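Local coordinates for protein alpha,alpha-trehalose-phosphate synthase (UDP-forming) (Burkholderia multivorans, PDB 5UOF) that belongs to glycosyltransferase family 20 and adopts the GT-B fold of two Rossmann-like domains facing each other across a cleft, at residues P96-R101 and I165-P170; V237-I242 and R444-D449; Q125-L130 and L153-P158; G49-I54 and Y72-L77. All coordinates share one frame; numbering follows the deposited sequence.

Interaction 1 of 4, residues P96-R101 and I165-P170; sequences PVFHYR and IPFPSP. With EDO (1,2-ethanediol), chain H.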
loop_
_atom_site.group_PDB
_atom_site.type_symbol
_atom_site.label_atom_id
_atom_site.label_comp_id
_atom_site.label_asym_id
_atom_site.label_seq_id
_atom_site.Cartn_x
_atom_site.Cartn_y
_atom_site.Cartn_z
ATOM N N PRO A 96 -0.929 -6.896 8.862
ATOM C CA PRO A 96 -1.633 -5.806 8.169
ATOM C C PRO A 96 -0.841 -5.213 7.015
ATOM O O PRO A 96 -1.435 -4.911 5.969
ATOM C CB PRO A 96 -1.903 -4.780 9.283
ATOM C CG PRO A 96 -0.914 -5.108 10.368
ATOM C CD PRO A 96 -0.781 -6.602 10.302
ATOM N N VAL A 97 0.479 -5.038 7.151
ATOM C CA VAL A 97 1.236 -4.440 6.054
ATOM C C VAL A 97 1.255 -5.370 4.849
ATOM O O VAL A 97 1.086 -4.928 3.706
ATOM C CB VAL A 97 2.664 -4.075 6.496
ATOM C CG1 VAL A 97 3.486 -3.666 5.262
ATOM C CG2 VAL A 97 2.631 -2.932 7.520
ATOM N N PHE A 98 1.446 -6.675 5.078
ATOM C CA PHE A 98 1.479 -7.609 3.955
ATOM C C PHE A 98 0.119 -7.733 3.278
ATOM O O PHE A 98 0.055 -8.168 2.122
ATOM C CB PHE A 98 1.946 -8.994 4.406
ATOM C CG PHE A 98 3.439 -9.114 4.639
ATOM C CD1 PHE A 98 4.182 -8.062 5.167
ATOM C CD2 PHE A 98 4.087 -10.310 4.367
ATOM C CE1 PHE A 98 5.557 -8.208 5.413
ATOM C CE2 PHE A 98 5.448 -10.461 4.588
ATOM C CZ PHE A 98 6.188 -9.405 5.124
ATOM N N HIS A 99 -0.971 -7.376 3.966
ATOM C CA HIS A 99 -2.283 -7.313 3.322
ATOM C C HIS A 99 -2.621 -5.903 2.871
ATOM O O HIS A 99 -3.804 -5.581 2.668
ATOM C CB HIS A 99 -3.363 -7.883 4.241
ATOM C CG HIS A 99 -3.258 -9.367 4.416
ATOM N ND1 HIS A 99 -2.374 -9.952 5.298
ATOM C CD2 HIS A 99 -3.884 -10.391 3.779
ATOM C CE1 HIS A 99 -2.471 -11.268 5.211
ATOM N NE2 HIS A 99 -3.384 -11.559 4.299
ATOM N N TYR A 100 -1.599 -5.063 2.697
ATOM C CA TYR A 100 -1.747 -3.731 2.110
ATOM C C TYR A 100 -2.611 -2.821 2.981
ATOM O O TYR A 100 -3.297 -1.918 2.492
ATOM C CB TYR A 100 -2.285 -3.816 0.675
ATOM C CG TYR A 100 -1.210 -4.239 -0.301
ATOM C CD1 TYR A 100 -0.806 -5.560 -0.390
ATOM C CD2 TYR A 100 -0.575 -3.310 -1.113
ATOM C CE1 TYR A 100 0.196 -5.947 -1.272
ATOM C CE2 TYR A 100 0.421 -3.684 -1.984
ATOM C CZ TYR A 100 0.804 -5.001 -2.070
ATOM O OH TYR A 100 1.795 -5.369 -2.949
ATOM N N ARG A 101 -2.555 -3.037 4.295
ATOM C CA ARG A 101 -3.208 -2.144 5.245
ATOM C C ARG A 101 -2.181 -1.508 6.179
ATOM O O ARG A 101 -2.198 -1.752 7.389
ATOM C CB ARG A 101 -4.286 -2.892 6.034
ATOM C CG ARG A 101 -5.504 -3.348 5.210
ATOM C CD ARG A 101 -6.298 -2.166 4.634
ATOM N NE ARG A 101 -6.755 -1.202 5.638
ATOM C CZ ARG A 101 -7.965 -1.210 6.198
ATOM N NH1 ARG A 101 -8.852 -2.145 5.878
ATOM N NH2 ARG A 101 -8.291 -0.278 7.086
ATOM N N ILE A 165 0.600 -15.839 2.910
ATOM C CA ILE A 165 -0.066 -14.550 2.727
ATOM C C ILE A 165 0.659 -13.796 1.612
ATOM O O ILE A 165 1.695 -14.274 1.127
ATOM C CB ILE A 165 -0.087 -13.766 4.052
ATOM C CG1 ILE A 165 1.333 -13.431 4.510
ATOM C CG2 ILE A 165 -0.807 -14.578 5.127
ATOM C CD1 ILE A 165 1.353 -12.430 5.645
ATOM N N PRO A 166 0.147 -12.657 1.142
ATOM C CA PRO A 166 0.851 -11.912 0.088
ATOM C C PRO A 166 2.214 -11.430 0.553
ATOM O O PRO A 166 2.484 -11.315 1.748
ATOM C CB PRO A 166 -0.079 -10.719 -0.189
ATOM C CG PRO A 166 -1.447 -11.166 0.326
ATOM C CD PRO A 166 -1.085 -11.969 1.561
ATOM N N PHE A 167 3.095 -11.167 -0.412
ATOM C CA PHE A 167 4.311 -10.420 -0.097
ATOM C C PHE A 167 4.218 -9.064 -0.772
ATOM O O PHE A 167 4.121 -8.997 -2.008
ATOM C CB PHE A 167 5.582 -11.150 -0.530
ATOM C CG PHE A 167 6.818 -10.570 0.082
ATOM C CD1 PHE A 167 7.166 -10.902 1.376
ATOM C CD2 PHE A 167 7.604 -9.659 -0.616
ATOM C CE1 PHE A 167 8.300 -10.342 1.973
ATOM C CE2 PHE A 167 8.743 -9.109 -0.027
ATOM C CZ PHE A 167 9.091 -9.461 1.263
ATOM N N PRO A 168 4.215 -7.975 -0.006
ATOM C CA PRO A 168 3.970 -6.657 -0.591
ATOM C C PRO A 168 5.158 -6.137 -1.387
ATOM O O PRO A 168 6.313 -6.495 -1.145
ATOM C CB PRO A 168 3.696 -5.779 0.633
ATOM C CG PRO A 168 4.540 -6.404 1.718
ATOM C CD PRO A 168 4.530 -7.898 1.435
ATOM N N SER A 169 4.845 -5.268 -2.355
ATOM C CA SER A 169 5.876 -4.586 -3.126
ATOM C C SER A 169 6.750 -3.721 -2.204
ATOM O O SER A 169 6.345 -3.379 -1.092
ATOM C CB SER A 169 5.226 -3.733 -4.212
ATOM O OG SER A 169 4.333 -2.806 -3.632
ATOM N N PRO A 170 7.971 -3.378 -2.641
ATOM C CA PRO A 170 8.922 -2.741 -1.702
ATOM C C PRO A 170 8.407 -1.454 -1.080
ATOM O O PRO A 170 8.638 -1.214 0.111
ATOM C CB PRO A 170 10.162 -2.496 -2.574
ATOM C CG PRO A 170 10.072 -3.519 -3.665
ATOM C CD PRO A 170 8.609 -3.718 -3.927
HETATM C C1 EDO H . -1.046 0.241 0.655
HETATM O O1 EDO H . -1.783 1.415 0.309
HETATM C C2 EDO H . -0.339 0.483 1.982
HETATM O O2 EDO H . -1.308 0.561 3.034
HETATM O O HOH W 1 2.375 -8.016 -3.855
#

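Interaction 2 of 4, residues V237-I242 and R444-D449; sequences VYPDAI and RLRAND. With EDO (1,2-ethanediol), chain G.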
loop_
_atom_site.group_PDB
_atom_site.type_symbol
_atom_site.label_atom_id
_atom_site.label_comp_id
_atom_site.label_asym_id
_atom_site.label_seq_id
_atom_site.Cartn_x
_atom_site.Cartn_y
_atom_site.Cartn_z
ATOM N N VAL A 237 -6.254 -27.348 -4.356
ATOM C CA VAL A 237 -7.138 -28.229 -3.602
ATOM C C VAL A 237 -7.180 -29.572 -4.317
ATOM O O VAL A 237 -6.443 -29.790 -5.285
ATOM C CB VAL A 237 -8.552 -27.636 -3.468
ATOM C CG1 VAL A 237 -8.497 -26.286 -2.760
ATOM C CG2 VAL A 237 -9.204 -27.500 -4.847
ATOM N N TYR A 238 -8.020 -30.492 -3.845
ATOM C CA TYR A 238 -8.294 -31.720 -4.590
ATOM C C TYR A 238 -9.716 -31.625 -5.121
ATOM O O TYR A 238 -10.671 -32.005 -4.432
ATOM C CB TYR A 238 -8.111 -32.969 -3.721
ATOM C CG TYR A 238 -6.662 -33.262 -3.382
ATOM C CD1 TYR A 238 -5.750 -33.590 -4.376
ATOM C CD2 TYR A 238 -6.219 -33.244 -2.067
ATOM C CE1 TYR A 238 -4.422 -33.878 -4.074
ATOM C CE2 TYR A 238 -4.898 -33.527 -1.756
ATOM C CZ TYR A 238 -4.004 -33.845 -2.763
ATOM O OH TYR A 238 -2.683 -34.141 -2.464
ATOM N N PRO A 239 -9.911 -31.102 -6.336
ATOM C CA PRO A 239 -11.269 -30.726 -6.748
ATOM C C PRO A 239 -12.211 -31.905 -6.894
ATOM O O PRO A 239 -13.396 -31.769 -6.564
ATOM C CB PRO A 239 -11.045 -29.992 -8.083
ATOM C CG PRO A 239 -9.709 -30.456 -8.561
ATOM C CD PRO A 239 -8.895 -30.736 -7.334
ATOM N N ASP A 240 -11.725 -33.059 -7.367
ATOM C CA ASP A 240 -12.608 -34.215 -7.496
ATOM C C ASP A 240 -13.057 -34.715 -6.126
ATOM O O ASP A 240 -14.211 -35.128 -5.954
ATOM C CB ASP A 240 -11.914 -35.326 -8.287
ATOM C CG ASP A 240 -11.553 -34.901 -9.712
ATOM O OD1 ASP A 240 -12.120 -33.907 -10.217
ATOM O OD2 ASP A 240 -10.704 -35.577 -10.335
ATOM N N ALA A 241 -12.170 -34.650 -5.130
ATOM C CA ALA A 241 -12.536 -35.061 -3.779
ATOM C C ALA A 241 -13.568 -34.122 -3.170
ATOM O O ALA A 241 -14.490 -34.572 -2.479
ATOM C CB ALA A 241 -11.287 -35.132 -2.897
ATOM N N ILE A 242 -13.430 -32.812 -3.412
ATOM C CA ILE A 242 -14.416 -31.855 -2.922
ATOM C C ILE A 242 -15.776 -32.114 -3.555
ATOM O O ILE A 242 -16.808 -32.108 -2.872
ATOM C CB ILE A 242 -13.916 -30.420 -3.174
ATOM C CG1 ILE A 242 -12.746 -30.121 -2.223
ATOM C CG2 ILE A 242 -15.044 -29.411 -3.007
ATOM C CD1 ILE A 242 -11.973 -28.857 -2.544
ATOM N N ARG A 444 -8.055 -25.630 -14.628
ATOM C CA ARG A 444 -6.928 -25.052 -13.898
ATOM C C ARG A 444 -6.769 -25.697 -12.525
ATOM O O ARG A 444 -5.644 -25.978 -12.087
ATOM C CB ARG A 444 -7.110 -23.535 -13.766
ATOM C CG ARG A 444 -7.089 -22.758 -15.093
ATOM C CD ARG A 444 -5.757 -22.900 -15.842
ATOM N NE ARG A 444 -4.609 -22.425 -15.068
ATOM C CZ ARG A 444 -4.118 -21.187 -15.114
ATOM N NH1 ARG A 444 -4.677 -20.269 -15.895
ATOM N NH2 ARG A 444 -3.062 -20.868 -14.369
ATOM N N LEU A 445 -7.880 -25.939 -11.823
ATOM C CA LEU A 445 -7.774 -26.585 -10.512
ATOM C C LEU A 445 -7.177 -27.974 -10.638
ATOM O O LEU A 445 -6.396 -28.405 -9.783
ATOM C CB LEU A 445 -9.139 -26.678 -9.834
ATOM C CG LEU A 445 -9.819 -25.352 -9.488
ATOM C CD1 LEU A 445 -11.189 -25.606 -8.885
ATOM C CD2 LEU A 445 -8.946 -24.567 -8.507
ATOM N N ARG A 446 -7.548 -28.702 -11.696
ATOM C CA ARG A 446 -7.055 -30.066 -11.843
ATOM C C ARG A 446 -5.588 -30.104 -12.244
ATOM O O ARG A 446 -4.900 -31.091 -11.955
ATOM C CB ARG A 446 -7.899 -30.815 -12.865
ATOM C CG ARG A 446 -9.274 -31.206 -12.343
ATOM C CD ARG A 446 -10.077 -31.901 -13.437
ATOM N NE ARG A 446 -11.290 -32.507 -12.910
ATOM C CZ ARG A 446 -12.405 -32.688 -13.615
ATOM N NH1 ARG A 446 -12.472 -32.293 -14.883
ATOM N NH2 ARG A 446 -13.460 -33.254 -13.044
ATOM N N ALA A 447 -5.102 -29.067 -12.922
ATOM C CA ALA A 447 -3.714 -29.020 -13.360
ATOM C C ALA A 447 -2.783 -28.474 -12.292
ATOM O O ALA A 447 -1.564 -28.583 -12.440
ATOM C CB ALA A 447 -3.575 -28.179 -14.627
ATOM N N ASN A 448 -3.328 -27.887 -11.232
ATOM C CA ASN A 448 -2.539 -27.422 -10.097
ATOM C C ASN A 448 -3.250 -27.851 -8.815
ATOM O O ASN A 448 -3.644 -27.033 -7.983
ATOM C CB ASN A 448 -2.344 -25.905 -10.134
ATOM C CG ASN A 448 -1.547 -25.410 -8.959
ATOM O OD1 ASN A 448 -0.648 -26.108 -8.490
ATOM N ND2 ASN A 448 -1.895 -24.228 -8.437
ATOM N N ASP A 449 -3.442 -29.160 -8.655
ATOM C CA ASP A 449 -4.074 -29.619 -7.430
ATOM C C ASP A 449 -3.053 -29.595 -6.289
ATOM O O ASP A 449 -1.875 -29.290 -6.482
ATOM C CB ASP A 449 -4.746 -30.992 -7.632
ATOM C CG ASP A 449 -3.772 -32.176 -7.701
ATOM O OD1 ASP A 449 -2.603 -32.088 -7.301
ATOM O OD2 ASP A 449 -4.213 -33.252 -8.160
HETATM C C1 EDO G . -1.191 -33.186 -10.600
HETATM O O1 EDO G . -2.230 -33.936 -9.953
HETATM C C2 EDO G . -1.795 -32.034 -11.401
HETATM O O2 EDO G . -2.609 -31.204 -10.554
HETATM O O HOH W 2 -6.711 -27.060 -7.247
#

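Interaction 3 of 4, residues Q125-L130 and L153-P158; sequences QLAALL and LGVKNP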
loop_
_atom_site.group_PDB
_atom_site.type_symbol
_atom_site.label_atom_id
_atom_site.label_comp_id
_atom_site.label_asym_id
_atom_site.label_seq_id
_atom_site.Cartn_x
_atom_site.Cartn_y
_atom_site.Cartn_z
ATOM N N GLN A 125 14.956 -25.465 20.172
ATOM C CA GLN A 125 14.266 -26.718 20.488
ATOM C C GLN A 125 14.343 -27.701 19.326
ATOM O O GLN A 125 14.580 -28.899 19.532
ATOM C CB GLN A 125 12.810 -26.446 20.862
ATOM C CG GLN A 125 12.624 -25.735 22.195
ATOM C CD GLN A 125 13.050 -26.588 23.366
ATOM O OE1 GLN A 125 12.621 -27.733 23.499
ATOM N NE2 GLN A 125 13.910 -26.042 24.217
ATOM N N LEU A 126 14.156 -27.213 18.096
ATOM C CA LEU A 126 14.189 -28.098 16.933
ATOM C C LEU A 126 15.596 -28.630 16.667
ATOM O O LEU A 126 15.760 -29.795 16.281
ATOM C CB LEU A 126 13.661 -27.367 15.702
ATOM C CG LEU A 126 13.728 -28.201 14.421
ATOM C CD1 LEU A 126 12.842 -29.435 14.553
ATOM C CD2 LEU A 126 13.346 -27.386 13.218
ATOM N N ALA A 127 16.618 -27.798 16.883
ATOM C CA ALA A 127 17.954 -28.104 16.377
ATOM C C ALA A 127 18.473 -29.432 16.914
ATOM O O ALA A 127 19.127 -30.191 16.188
ATOM C CB ALA A 127 18.916 -26.969 16.732
ATOM N N ALA A 128 18.171 -29.741 18.176
ATOM C CA ALA A 128 18.660 -30.972 18.781
ATOM C C ALA A 128 18.045 -32.210 18.143
ATOM O O ALA A 128 18.609 -33.301 18.265
ATOM C CB ALA A 128 18.380 -30.967 20.283
ATOM N N LEU A 129 16.911 -32.069 17.461
ATOM C CA LEU A 129 16.244 -33.206 16.838
ATOM C C LEU A 129 16.689 -33.450 15.401
ATOM O O LEU A 129 16.266 -34.446 14.802
ATOM C CB LEU A 129 14.727 -33.004 16.853
ATOM C CG LEU A 129 14.077 -32.598 18.169
ATOM C CD1 LEU A 129 12.615 -32.254 17.948
ATOM C CD2 LEU A 129 14.226 -33.701 19.194
ATOM N N LEU A 130 17.531 -32.581 14.845
ATOM C CA LEU A 130 17.889 -32.654 13.435
ATOM C C LEU A 130 18.971 -33.686 13.166
ATOM O O LEU A 130 19.897 -33.867 13.963
ATOM C CB LEU A 130 18.375 -31.296 12.942
ATOM C CG LEU A 130 17.285 -30.232 12.886
ATOM C CD1 LEU A 130 17.852 -28.888 12.469
ATOM C CD2 LEU A 130 16.174 -30.676 11.921
ATOM N N LEU A 153 22.701 -21.342 14.780
ATOM C CA LEU A 153 23.035 -22.523 15.565
ATOM C C LEU A 153 23.927 -23.500 14.807
ATOM O O LEU A 153 24.213 -24.583 15.323
ATOM C CB LEU A 153 21.755 -23.237 16.023
ATOM C CG LEU A 153 20.818 -22.397 16.895
ATOM C CD1 LEU A 153 19.516 -23.130 17.170
ATOM C CD2 LEU A 153 21.502 -22.008 18.199
ATOM N N GLY A 154 24.369 -23.144 13.606
ATOM C CA GLY A 154 25.205 -24.014 12.811
ATOM C C GLY A 154 24.468 -25.004 11.934
ATOM O O GLY A 154 25.108 -25.912 11.391
ATOM N N VAL A 155 23.151 -24.859 11.773
ATOM C CA VAL A 155 22.368 -25.769 10.944
ATOM C C VAL A 155 22.655 -25.480 9.475
ATOM O O VAL A 155 22.410 -24.372 8.983
ATOM C CB VAL A 155 20.867 -25.636 11.251
ATOM C CG1 VAL A 155 20.032 -26.489 10.297
ATOM C CG2 VAL A 155 20.596 -26.029 12.694
ATOM N N LYS A 156 23.169 -26.482 8.765
ATOM C CA LYS A 156 23.481 -26.359 7.350
ATOM C C LYS A 156 22.472 -27.071 6.458
ATOM O O LYS A 156 22.652 -27.086 5.236
ATOM C CB LYS A 156 24.890 -26.895 7.083
ATOM C CG LYS A 156 25.936 -26.193 7.922
ATOM C CD LYS A 156 27.342 -26.447 7.426
ATOM C CE LYS A 156 28.321 -25.573 8.197
ATOM N NZ LYS A 156 27.804 -24.173 8.313
ATOM N N ASN A 157 21.414 -27.641 7.035
ATOM C CA ASN A 157 20.432 -28.396 6.274
ATOM C C ASN A 157 19.793 -27.536 5.183
ATOM O O ASN A 157 19.737 -26.309 5.302
ATOM C CB ASN A 157 19.331 -28.906 7.199
ATOM C CG ASN A 157 19.850 -29.845 8.257
ATOM O OD1 ASN A 157 20.672 -29.467 9.098
ATOM N ND2 ASN A 157 19.362 -31.075 8.230
ATOM N N PRO A 158 19.271 -28.158 4.126
ATOM C CA PRO A 158 18.357 -27.428 3.240
ATOM C C PRO A 158 17.153 -26.957 4.037
ATOM O O PRO A 158 16.523 -27.739 4.752
ATOM C CB PRO A 158 17.963 -28.475 2.189
ATOM C CG PRO A 158 19.041 -29.537 2.277
ATOM C CD PRO A 158 19.419 -29.566 3.719
#

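Interaction 4 of 4, residues G49-I54 and Y72-L77; sequences GWNGEI and YATVGL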
loop_
_atom_site.group_PDB
_atom_site.type_symbol
_atom_site.label_atom_id
_atom_site.label_comp_id
_atom_site.label_asym_id
_atom_site.label_seq_id
_atom_site.Cartn_x
_atom_site.Cartn_y
_atom_site.Cartn_z
ATOM N N GLY A 49 6.138 -28.208 16.186
ATOM C CA GLY A 49 5.401 -26.989 16.444
ATOM C C GLY A 49 4.668 -27.051 17.771
ATOM O O GLY A 49 4.889 -27.948 18.590
ATOM N N TRP A 50 3.774 -26.079 17.951
ATOM C CA TRP A 50 2.992 -25.936 19.174
ATOM C C TRP A 50 1.972 -27.058 19.315
ATOM O O TRP A 50 1.364 -27.494 18.332
ATOM C CB TRP A 50 2.264 -24.593 19.143
ATOM C CG TRP A 50 1.526 -24.227 20.389
ATOM C CD1 TRP A 50 1.876 -24.523 21.671
ATOM C CD2 TRP A 50 0.317 -23.462 20.467
ATOM N NE1 TRP A 50 0.955 -23.994 22.547
ATOM C CE2 TRP A 50 -0.010 -23.334 21.831
ATOM C CE3 TRP A 50 -0.523 -22.875 19.510
ATOM C CZ2 TRP A 50 -1.144 -22.645 22.268
ATOM C CZ3 TRP A 50 -1.650 -22.188 19.945
ATOM C CH2 TRP A 50 -1.950 -22.084 21.311
ATOM N N ASN A 51 1.757 -27.507 20.554
ATOM C CA ASN A 51 0.722 -28.493 20.840
ATOM C C ASN A 51 -0.623 -27.860 21.196
ATOM O O ASN A 51 -1.557 -28.586 21.558
ATOM C CB ASN A 51 1.172 -29.447 21.964
ATOM C CG ASN A 51 1.531 -28.721 23.258
ATOM O OD1 ASN A 51 1.286 -27.527 23.409
ATOM N ND2 ASN A 51 2.116 -29.454 24.201
ATOM N N GLY A 52 -0.753 -26.535 21.097
ATOM C CA GLY A 52 -1.996 -25.883 21.443
ATOM C C GLY A 52 -2.217 -25.640 22.924
ATOM O O GLY A 52 -3.266 -25.093 23.290
ATOM N N GLU A 53 -1.268 -26.002 23.782
ATOM C CA GLU A 53 -1.421 -25.873 25.224
ATOM C C GLU A 53 -0.579 -24.723 25.759
ATOM O O GLU A 53 0.481 -24.400 25.216
ATOM C CB GLU A 53 -1.012 -27.163 25.946
ATOM C CG GLU A 53 -1.546 -28.450 25.334
ATOM C CD GLU A 53 -2.967 -28.768 25.757
ATOM O OE1 GLU A 53 -3.819 -27.852 25.751
ATOM O OE2 GLU A 53 -3.232 -29.940 26.102
ATOM N N ILE A 54 -1.055 -24.122 26.844
ATOM C CA ILE A 54 -0.288 -23.143 27.605
ATOM C C ILE A 54 0.327 -23.848 28.805
ATOM O O ILE A 54 -0.337 -24.651 29.474
ATOM C CB ILE A 54 -1.166 -21.958 28.044
ATOM C CG1 ILE A 54 -1.669 -21.198 26.822
ATOM C CG2 ILE A 54 -0.382 -21.020 28.952
ATOM C CD1 ILE A 54 -0.554 -20.599 26.003
ATOM N N TYR A 72 5.612 -36.604 15.690
ATOM C CA TYR A 72 5.105 -35.291 16.063
ATOM C C TYR A 72 5.901 -34.811 17.269
ATOM O O TYR A 72 5.865 -35.443 18.332
ATOM C CB TYR A 72 3.608 -35.349 16.359
ATOM C CG TYR A 72 2.801 -35.893 15.194
ATOM C CD1 TYR A 72 2.303 -35.042 14.213
ATOM C CD2 TYR A 72 2.559 -37.255 15.062
ATOM C CE1 TYR A 72 1.574 -35.525 13.145
ATOM C CE2 TYR A 72 1.833 -37.749 13.990
ATOM C CZ TYR A 72 1.343 -36.877 13.035
ATOM O OH TYR A 72 0.617 -37.356 11.967
ATOM N N ALA A 73 6.644 -33.721 17.086
ATOM C CA ALA A 73 7.528 -33.153 18.100
ATOM C C ALA A 73 6.953 -31.808 18.516
ATOM O O ALA A 73 7.006 -30.844 17.746
ATOM C CB ALA A 73 8.950 -32.995 17.564
ATOM N N THR A 74 6.404 -31.734 19.725
ATOM C CA THR A 74 5.601 -30.581 20.108
ATOM C C THR A 74 6.040 -30.021 21.452
ATOM O O THR A 74 6.540 -30.744 22.322
ATOM C CB THR A 74 4.104 -30.936 20.171
ATOM O OG1 THR A 74 3.900 -32.007 21.108
ATOM C CG2 THR A 74 3.603 -31.382 18.805
ATOM N N VAL A 75 5.846 -28.713 21.604
ATOM C CA VAL A 75 6.042 -28.015 22.866
ATOM C C VAL A 75 4.771 -27.244 23.186
ATOM O O VAL A 75 4.010 -26.861 22.291
ATOM C CB VAL A 75 7.251 -27.049 22.837
ATOM C CG1 VAL A 75 8.549 -27.806 22.593
ATOM C CG2 VAL A 75 7.055 -25.977 21.790
ATOM N N GLY A 76 4.533 -27.035 24.480
ATOM C CA GLY A 76 3.626 -25.991 24.894
ATOM C C GLY A 76 4.306 -24.640 24.805
ATOM O O GLY A 76 5.505 -24.539 24.552
ATOM N N LEU A 77 3.516 -23.588 24.997
ATOM C CA LEU A 77 4.016 -22.222 25.066
ATOM C C LEU A 77 3.611 -21.614 26.401
ATOM O O LEU A 77 2.511 -21.875 26.898
ATOM C CB LEU A 77 3.458 -21.380 23.916
ATOM C CG LEU A 77 3.840 -21.778 22.489
ATOM C CD1 LEU A 77 2.962 -21.044 21.473
ATOM C CD2 LEU A 77 5.321 -21.490 22.247
HETATM O O HOH W 3 3.511 -31.792 23.727
#

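Interaction 1 of 4, residues P96-R101 and I165-P170
The Schellman motif that closes helix 89-98 sets Phe-98, His-99 and Tyr-100 against the proline-rich loop 165-170, which follows strand 159-162 of the larger GT-B sheet. Tyr-100, with positive phi, is the C-prime residue of the motif, which is closed by bonds from Arg-101 N to Pro-96 O and from Tyr-100 N to Val-97 O. Two prolines then meet two rings by CH-pi contact: Pro-168 CD lies over one face of Phe-98, 3.7 Å from the ring centroid, and Pro-166 CD lies over a face of His-99, 3.9 Å from its centroid. With CG anti to the carbonyl carbon (chi1 -77°), Phe-98 carries its ring to Pro-168 CD. Phe-98 also meets Phe-167 obliquely, the two planes 79° apart, while Ile-165 CD1 reaches Phe-98 CD2 at 3.7 Å. Buried Pro-166 O finds no hydrogen-bond donor and rests 3.2 Å from Phe-98 CD2. His-99 ND1 bonds to Trp-95 O, which helps fix the imidazole. At the subunit interface the Tyr-100 hydroxyl also bonds Asp-171 of the second subunit. Ser-169 N donates to Tyr-100 OH (3.1 Å, 162°). One water donates both to Tyr-100 OH and, at 2.7 Å, to Phe-167 O.

Interaction 2 of 4, residues V237-I242 and R444-D449
Asp-240 and Arg-446 form a side-on salt bridge in which both NE and NH2 of the arginine grip a single oxygen. Asp-240 OD1 lies 3.1 Å from Arg-446 NE and 3.2 Å from Arg-446 NH2, close to the guanidinium plane. The carboxylate is turned 67° against that plane; NE uses the syn lone pair of OD1, whereas NH2 meets the same side but out of the carboxylate plane. Arg-446 arrives there with its chain extended from CG to NE (chi2 178°, chi3 169°), and on the way its CG passes 3.9 Å from Pro-239 CG. The same Pro-239 CG touches Leu-445 CB at 4.0 Å, so the proline opening helix 239-248 packs on the last turn of helix 431-447.

Beyond the salt bridge, Val-237 O comes 3.1 Å from Asp-449 CB, and a water bound to Val-237 N and Leu-445 O spans the two backbones. Asp-449 is the N-cap of helix 450-472; its side chain caps a backbone N just beyond the segment, and OD1 also bonds Ser-451 OG. O2 of a 1,2-ethanediol, probably from the crystallisation liquor, accepts from Asp-449 N and donates to Arg-446 O, while O1 donates to Asp-449 OD2.

Outward again, Tyr-238 OH bonds Arg-454 of helix 450-472, and Asn-448 ND2 is held by Glu-404 and Pro-234 O. The contact thus lies where the chain leaving strand 226-232 of the larger GT-B sheet meets the C-terminal helices 431-447 and 450-472, with Pro-239 and Leu-445 both leaning on helix 376-384.

Interaction 3 of 4, residues Q125-L130 and L153-P158
Ala-127 and Val-155 bring the two backbones closest, CA to CA 7.4 Å, where the type I turn from Ala-127 to Leu-130 faces the loop after helix 146-152. That loop belongs to the beta-alpha-beta crossover from strand 135-139 through helix 146-152 to strand 159-162, a unit of the Rossmann-like GT-B sheet. Gly-154, at positive phi (87°), closes helix 146-152 with a Schellman motif and turns the chain back toward the strand.

The closest side-chain contacts are aliphatic. Ala-127 CB is touched by Leu-153 CD1 at 3.9 Å, with Val-155 CG2 more loosely placed at 4.5 Å. Leu-130 and Val-155 cross at about a right angle, and Leu-130 CD1 fits against both branches of the valine. Val-155 CG1 stands anti to its own backbone N (chi1 175°), which leaves CG1 and CG2 together facing the leucine. Beneath, Leu-130 also packs on Ile-13 and Ile-136 of the sheet, and Val-155 on Leu-150 of helix 146-152. Asn-157 spends its amide on the chain between the segments: ND2 bonds Arg-131 O and Asp-134 O, while OD1 lies 4.4 Å from Leu-130 CD1.

Interaction 4 of 4, residues G49-I54 and Y72-L77
Gly-49 and Trp-50 pair in parallel with Thr-74 and Val-75, and after a beta bulge that shifts the register by two, Ile-54 pairs with Leu-77. Strand 70-77 lies in the larger sheet of the GT-B fold, between strands 63-67 and 46-48, and the bulged segment 49-54 follows strand 46-48. The main-chain hydrogen bonds begin with Gly-49 N to Ala-73 O and Val-75 N to Gly-49 O. They go on with Asn-51 N to Val-75 O (2.9 Å) and, past the bulge, Leu-77 N to Glu-53 O (3.1 Å). Close CA-H...O contacts accompany them, such as Ile-54 CA to Leu-77 O at 3.2 Å.

Among side-chain hydrogen bonds, Trp-50 NE1 donates to Glu-53 O at 2.7 Å, the oxygen lying in the indole plane but the donor standing above the carbonyl plane. Asn-51 OD1 accepts from Glu-53 N (3.0 Å), an Asx turn that folds the chain at Gly-52. A water joins Asn-51 ND2 (2.8 Å) to Thr-74 OG1 (2.7 Å).

Apolar contact centres on the indole, swung out with CG anti to the backbone N (chi1 -174°). Leu-77 CD1 sits 3.5 Å from the centroid of the Trp-50 five-membered ring, 3° off the normal. Gly-52 CA lies against the opposite face. Tyr-86 of helix 79-86 meets the Trp-50 ring and packs on Leu-77.

Glu-53 O, gripped by both Leu-77 N and Trp-50 NE1, ties the bulge to the neighbouring strand and to the indole at once; with both indole faces covered and its N-H engaged, the ring should have little freedom to rotate.

Interactions 3 and 4 lie on the same side of the chain's centre, with their own centres 18 Å apart, and they touch: Leu-129 CD1 packs 3.8 Å from Ala-73 CB, so the turn 127-130 leans on the strand paired in interaction 4. Interaction 1 is some 28 to 30 Å from both between centres; its loop 165-170 follows strand 159-162 of the sheet to which strand 70-77 belongs, and it faces the second subunit. Interaction 2 stands apart, across the chain's centre from interaction 1, with about 14 Å between their nearest atoms. The sodium ion held by Arg-360, Ser-362 and Gln-385 is about 13 Å from the Leu-445 side chain, so interaction 2 takes no part in binding it.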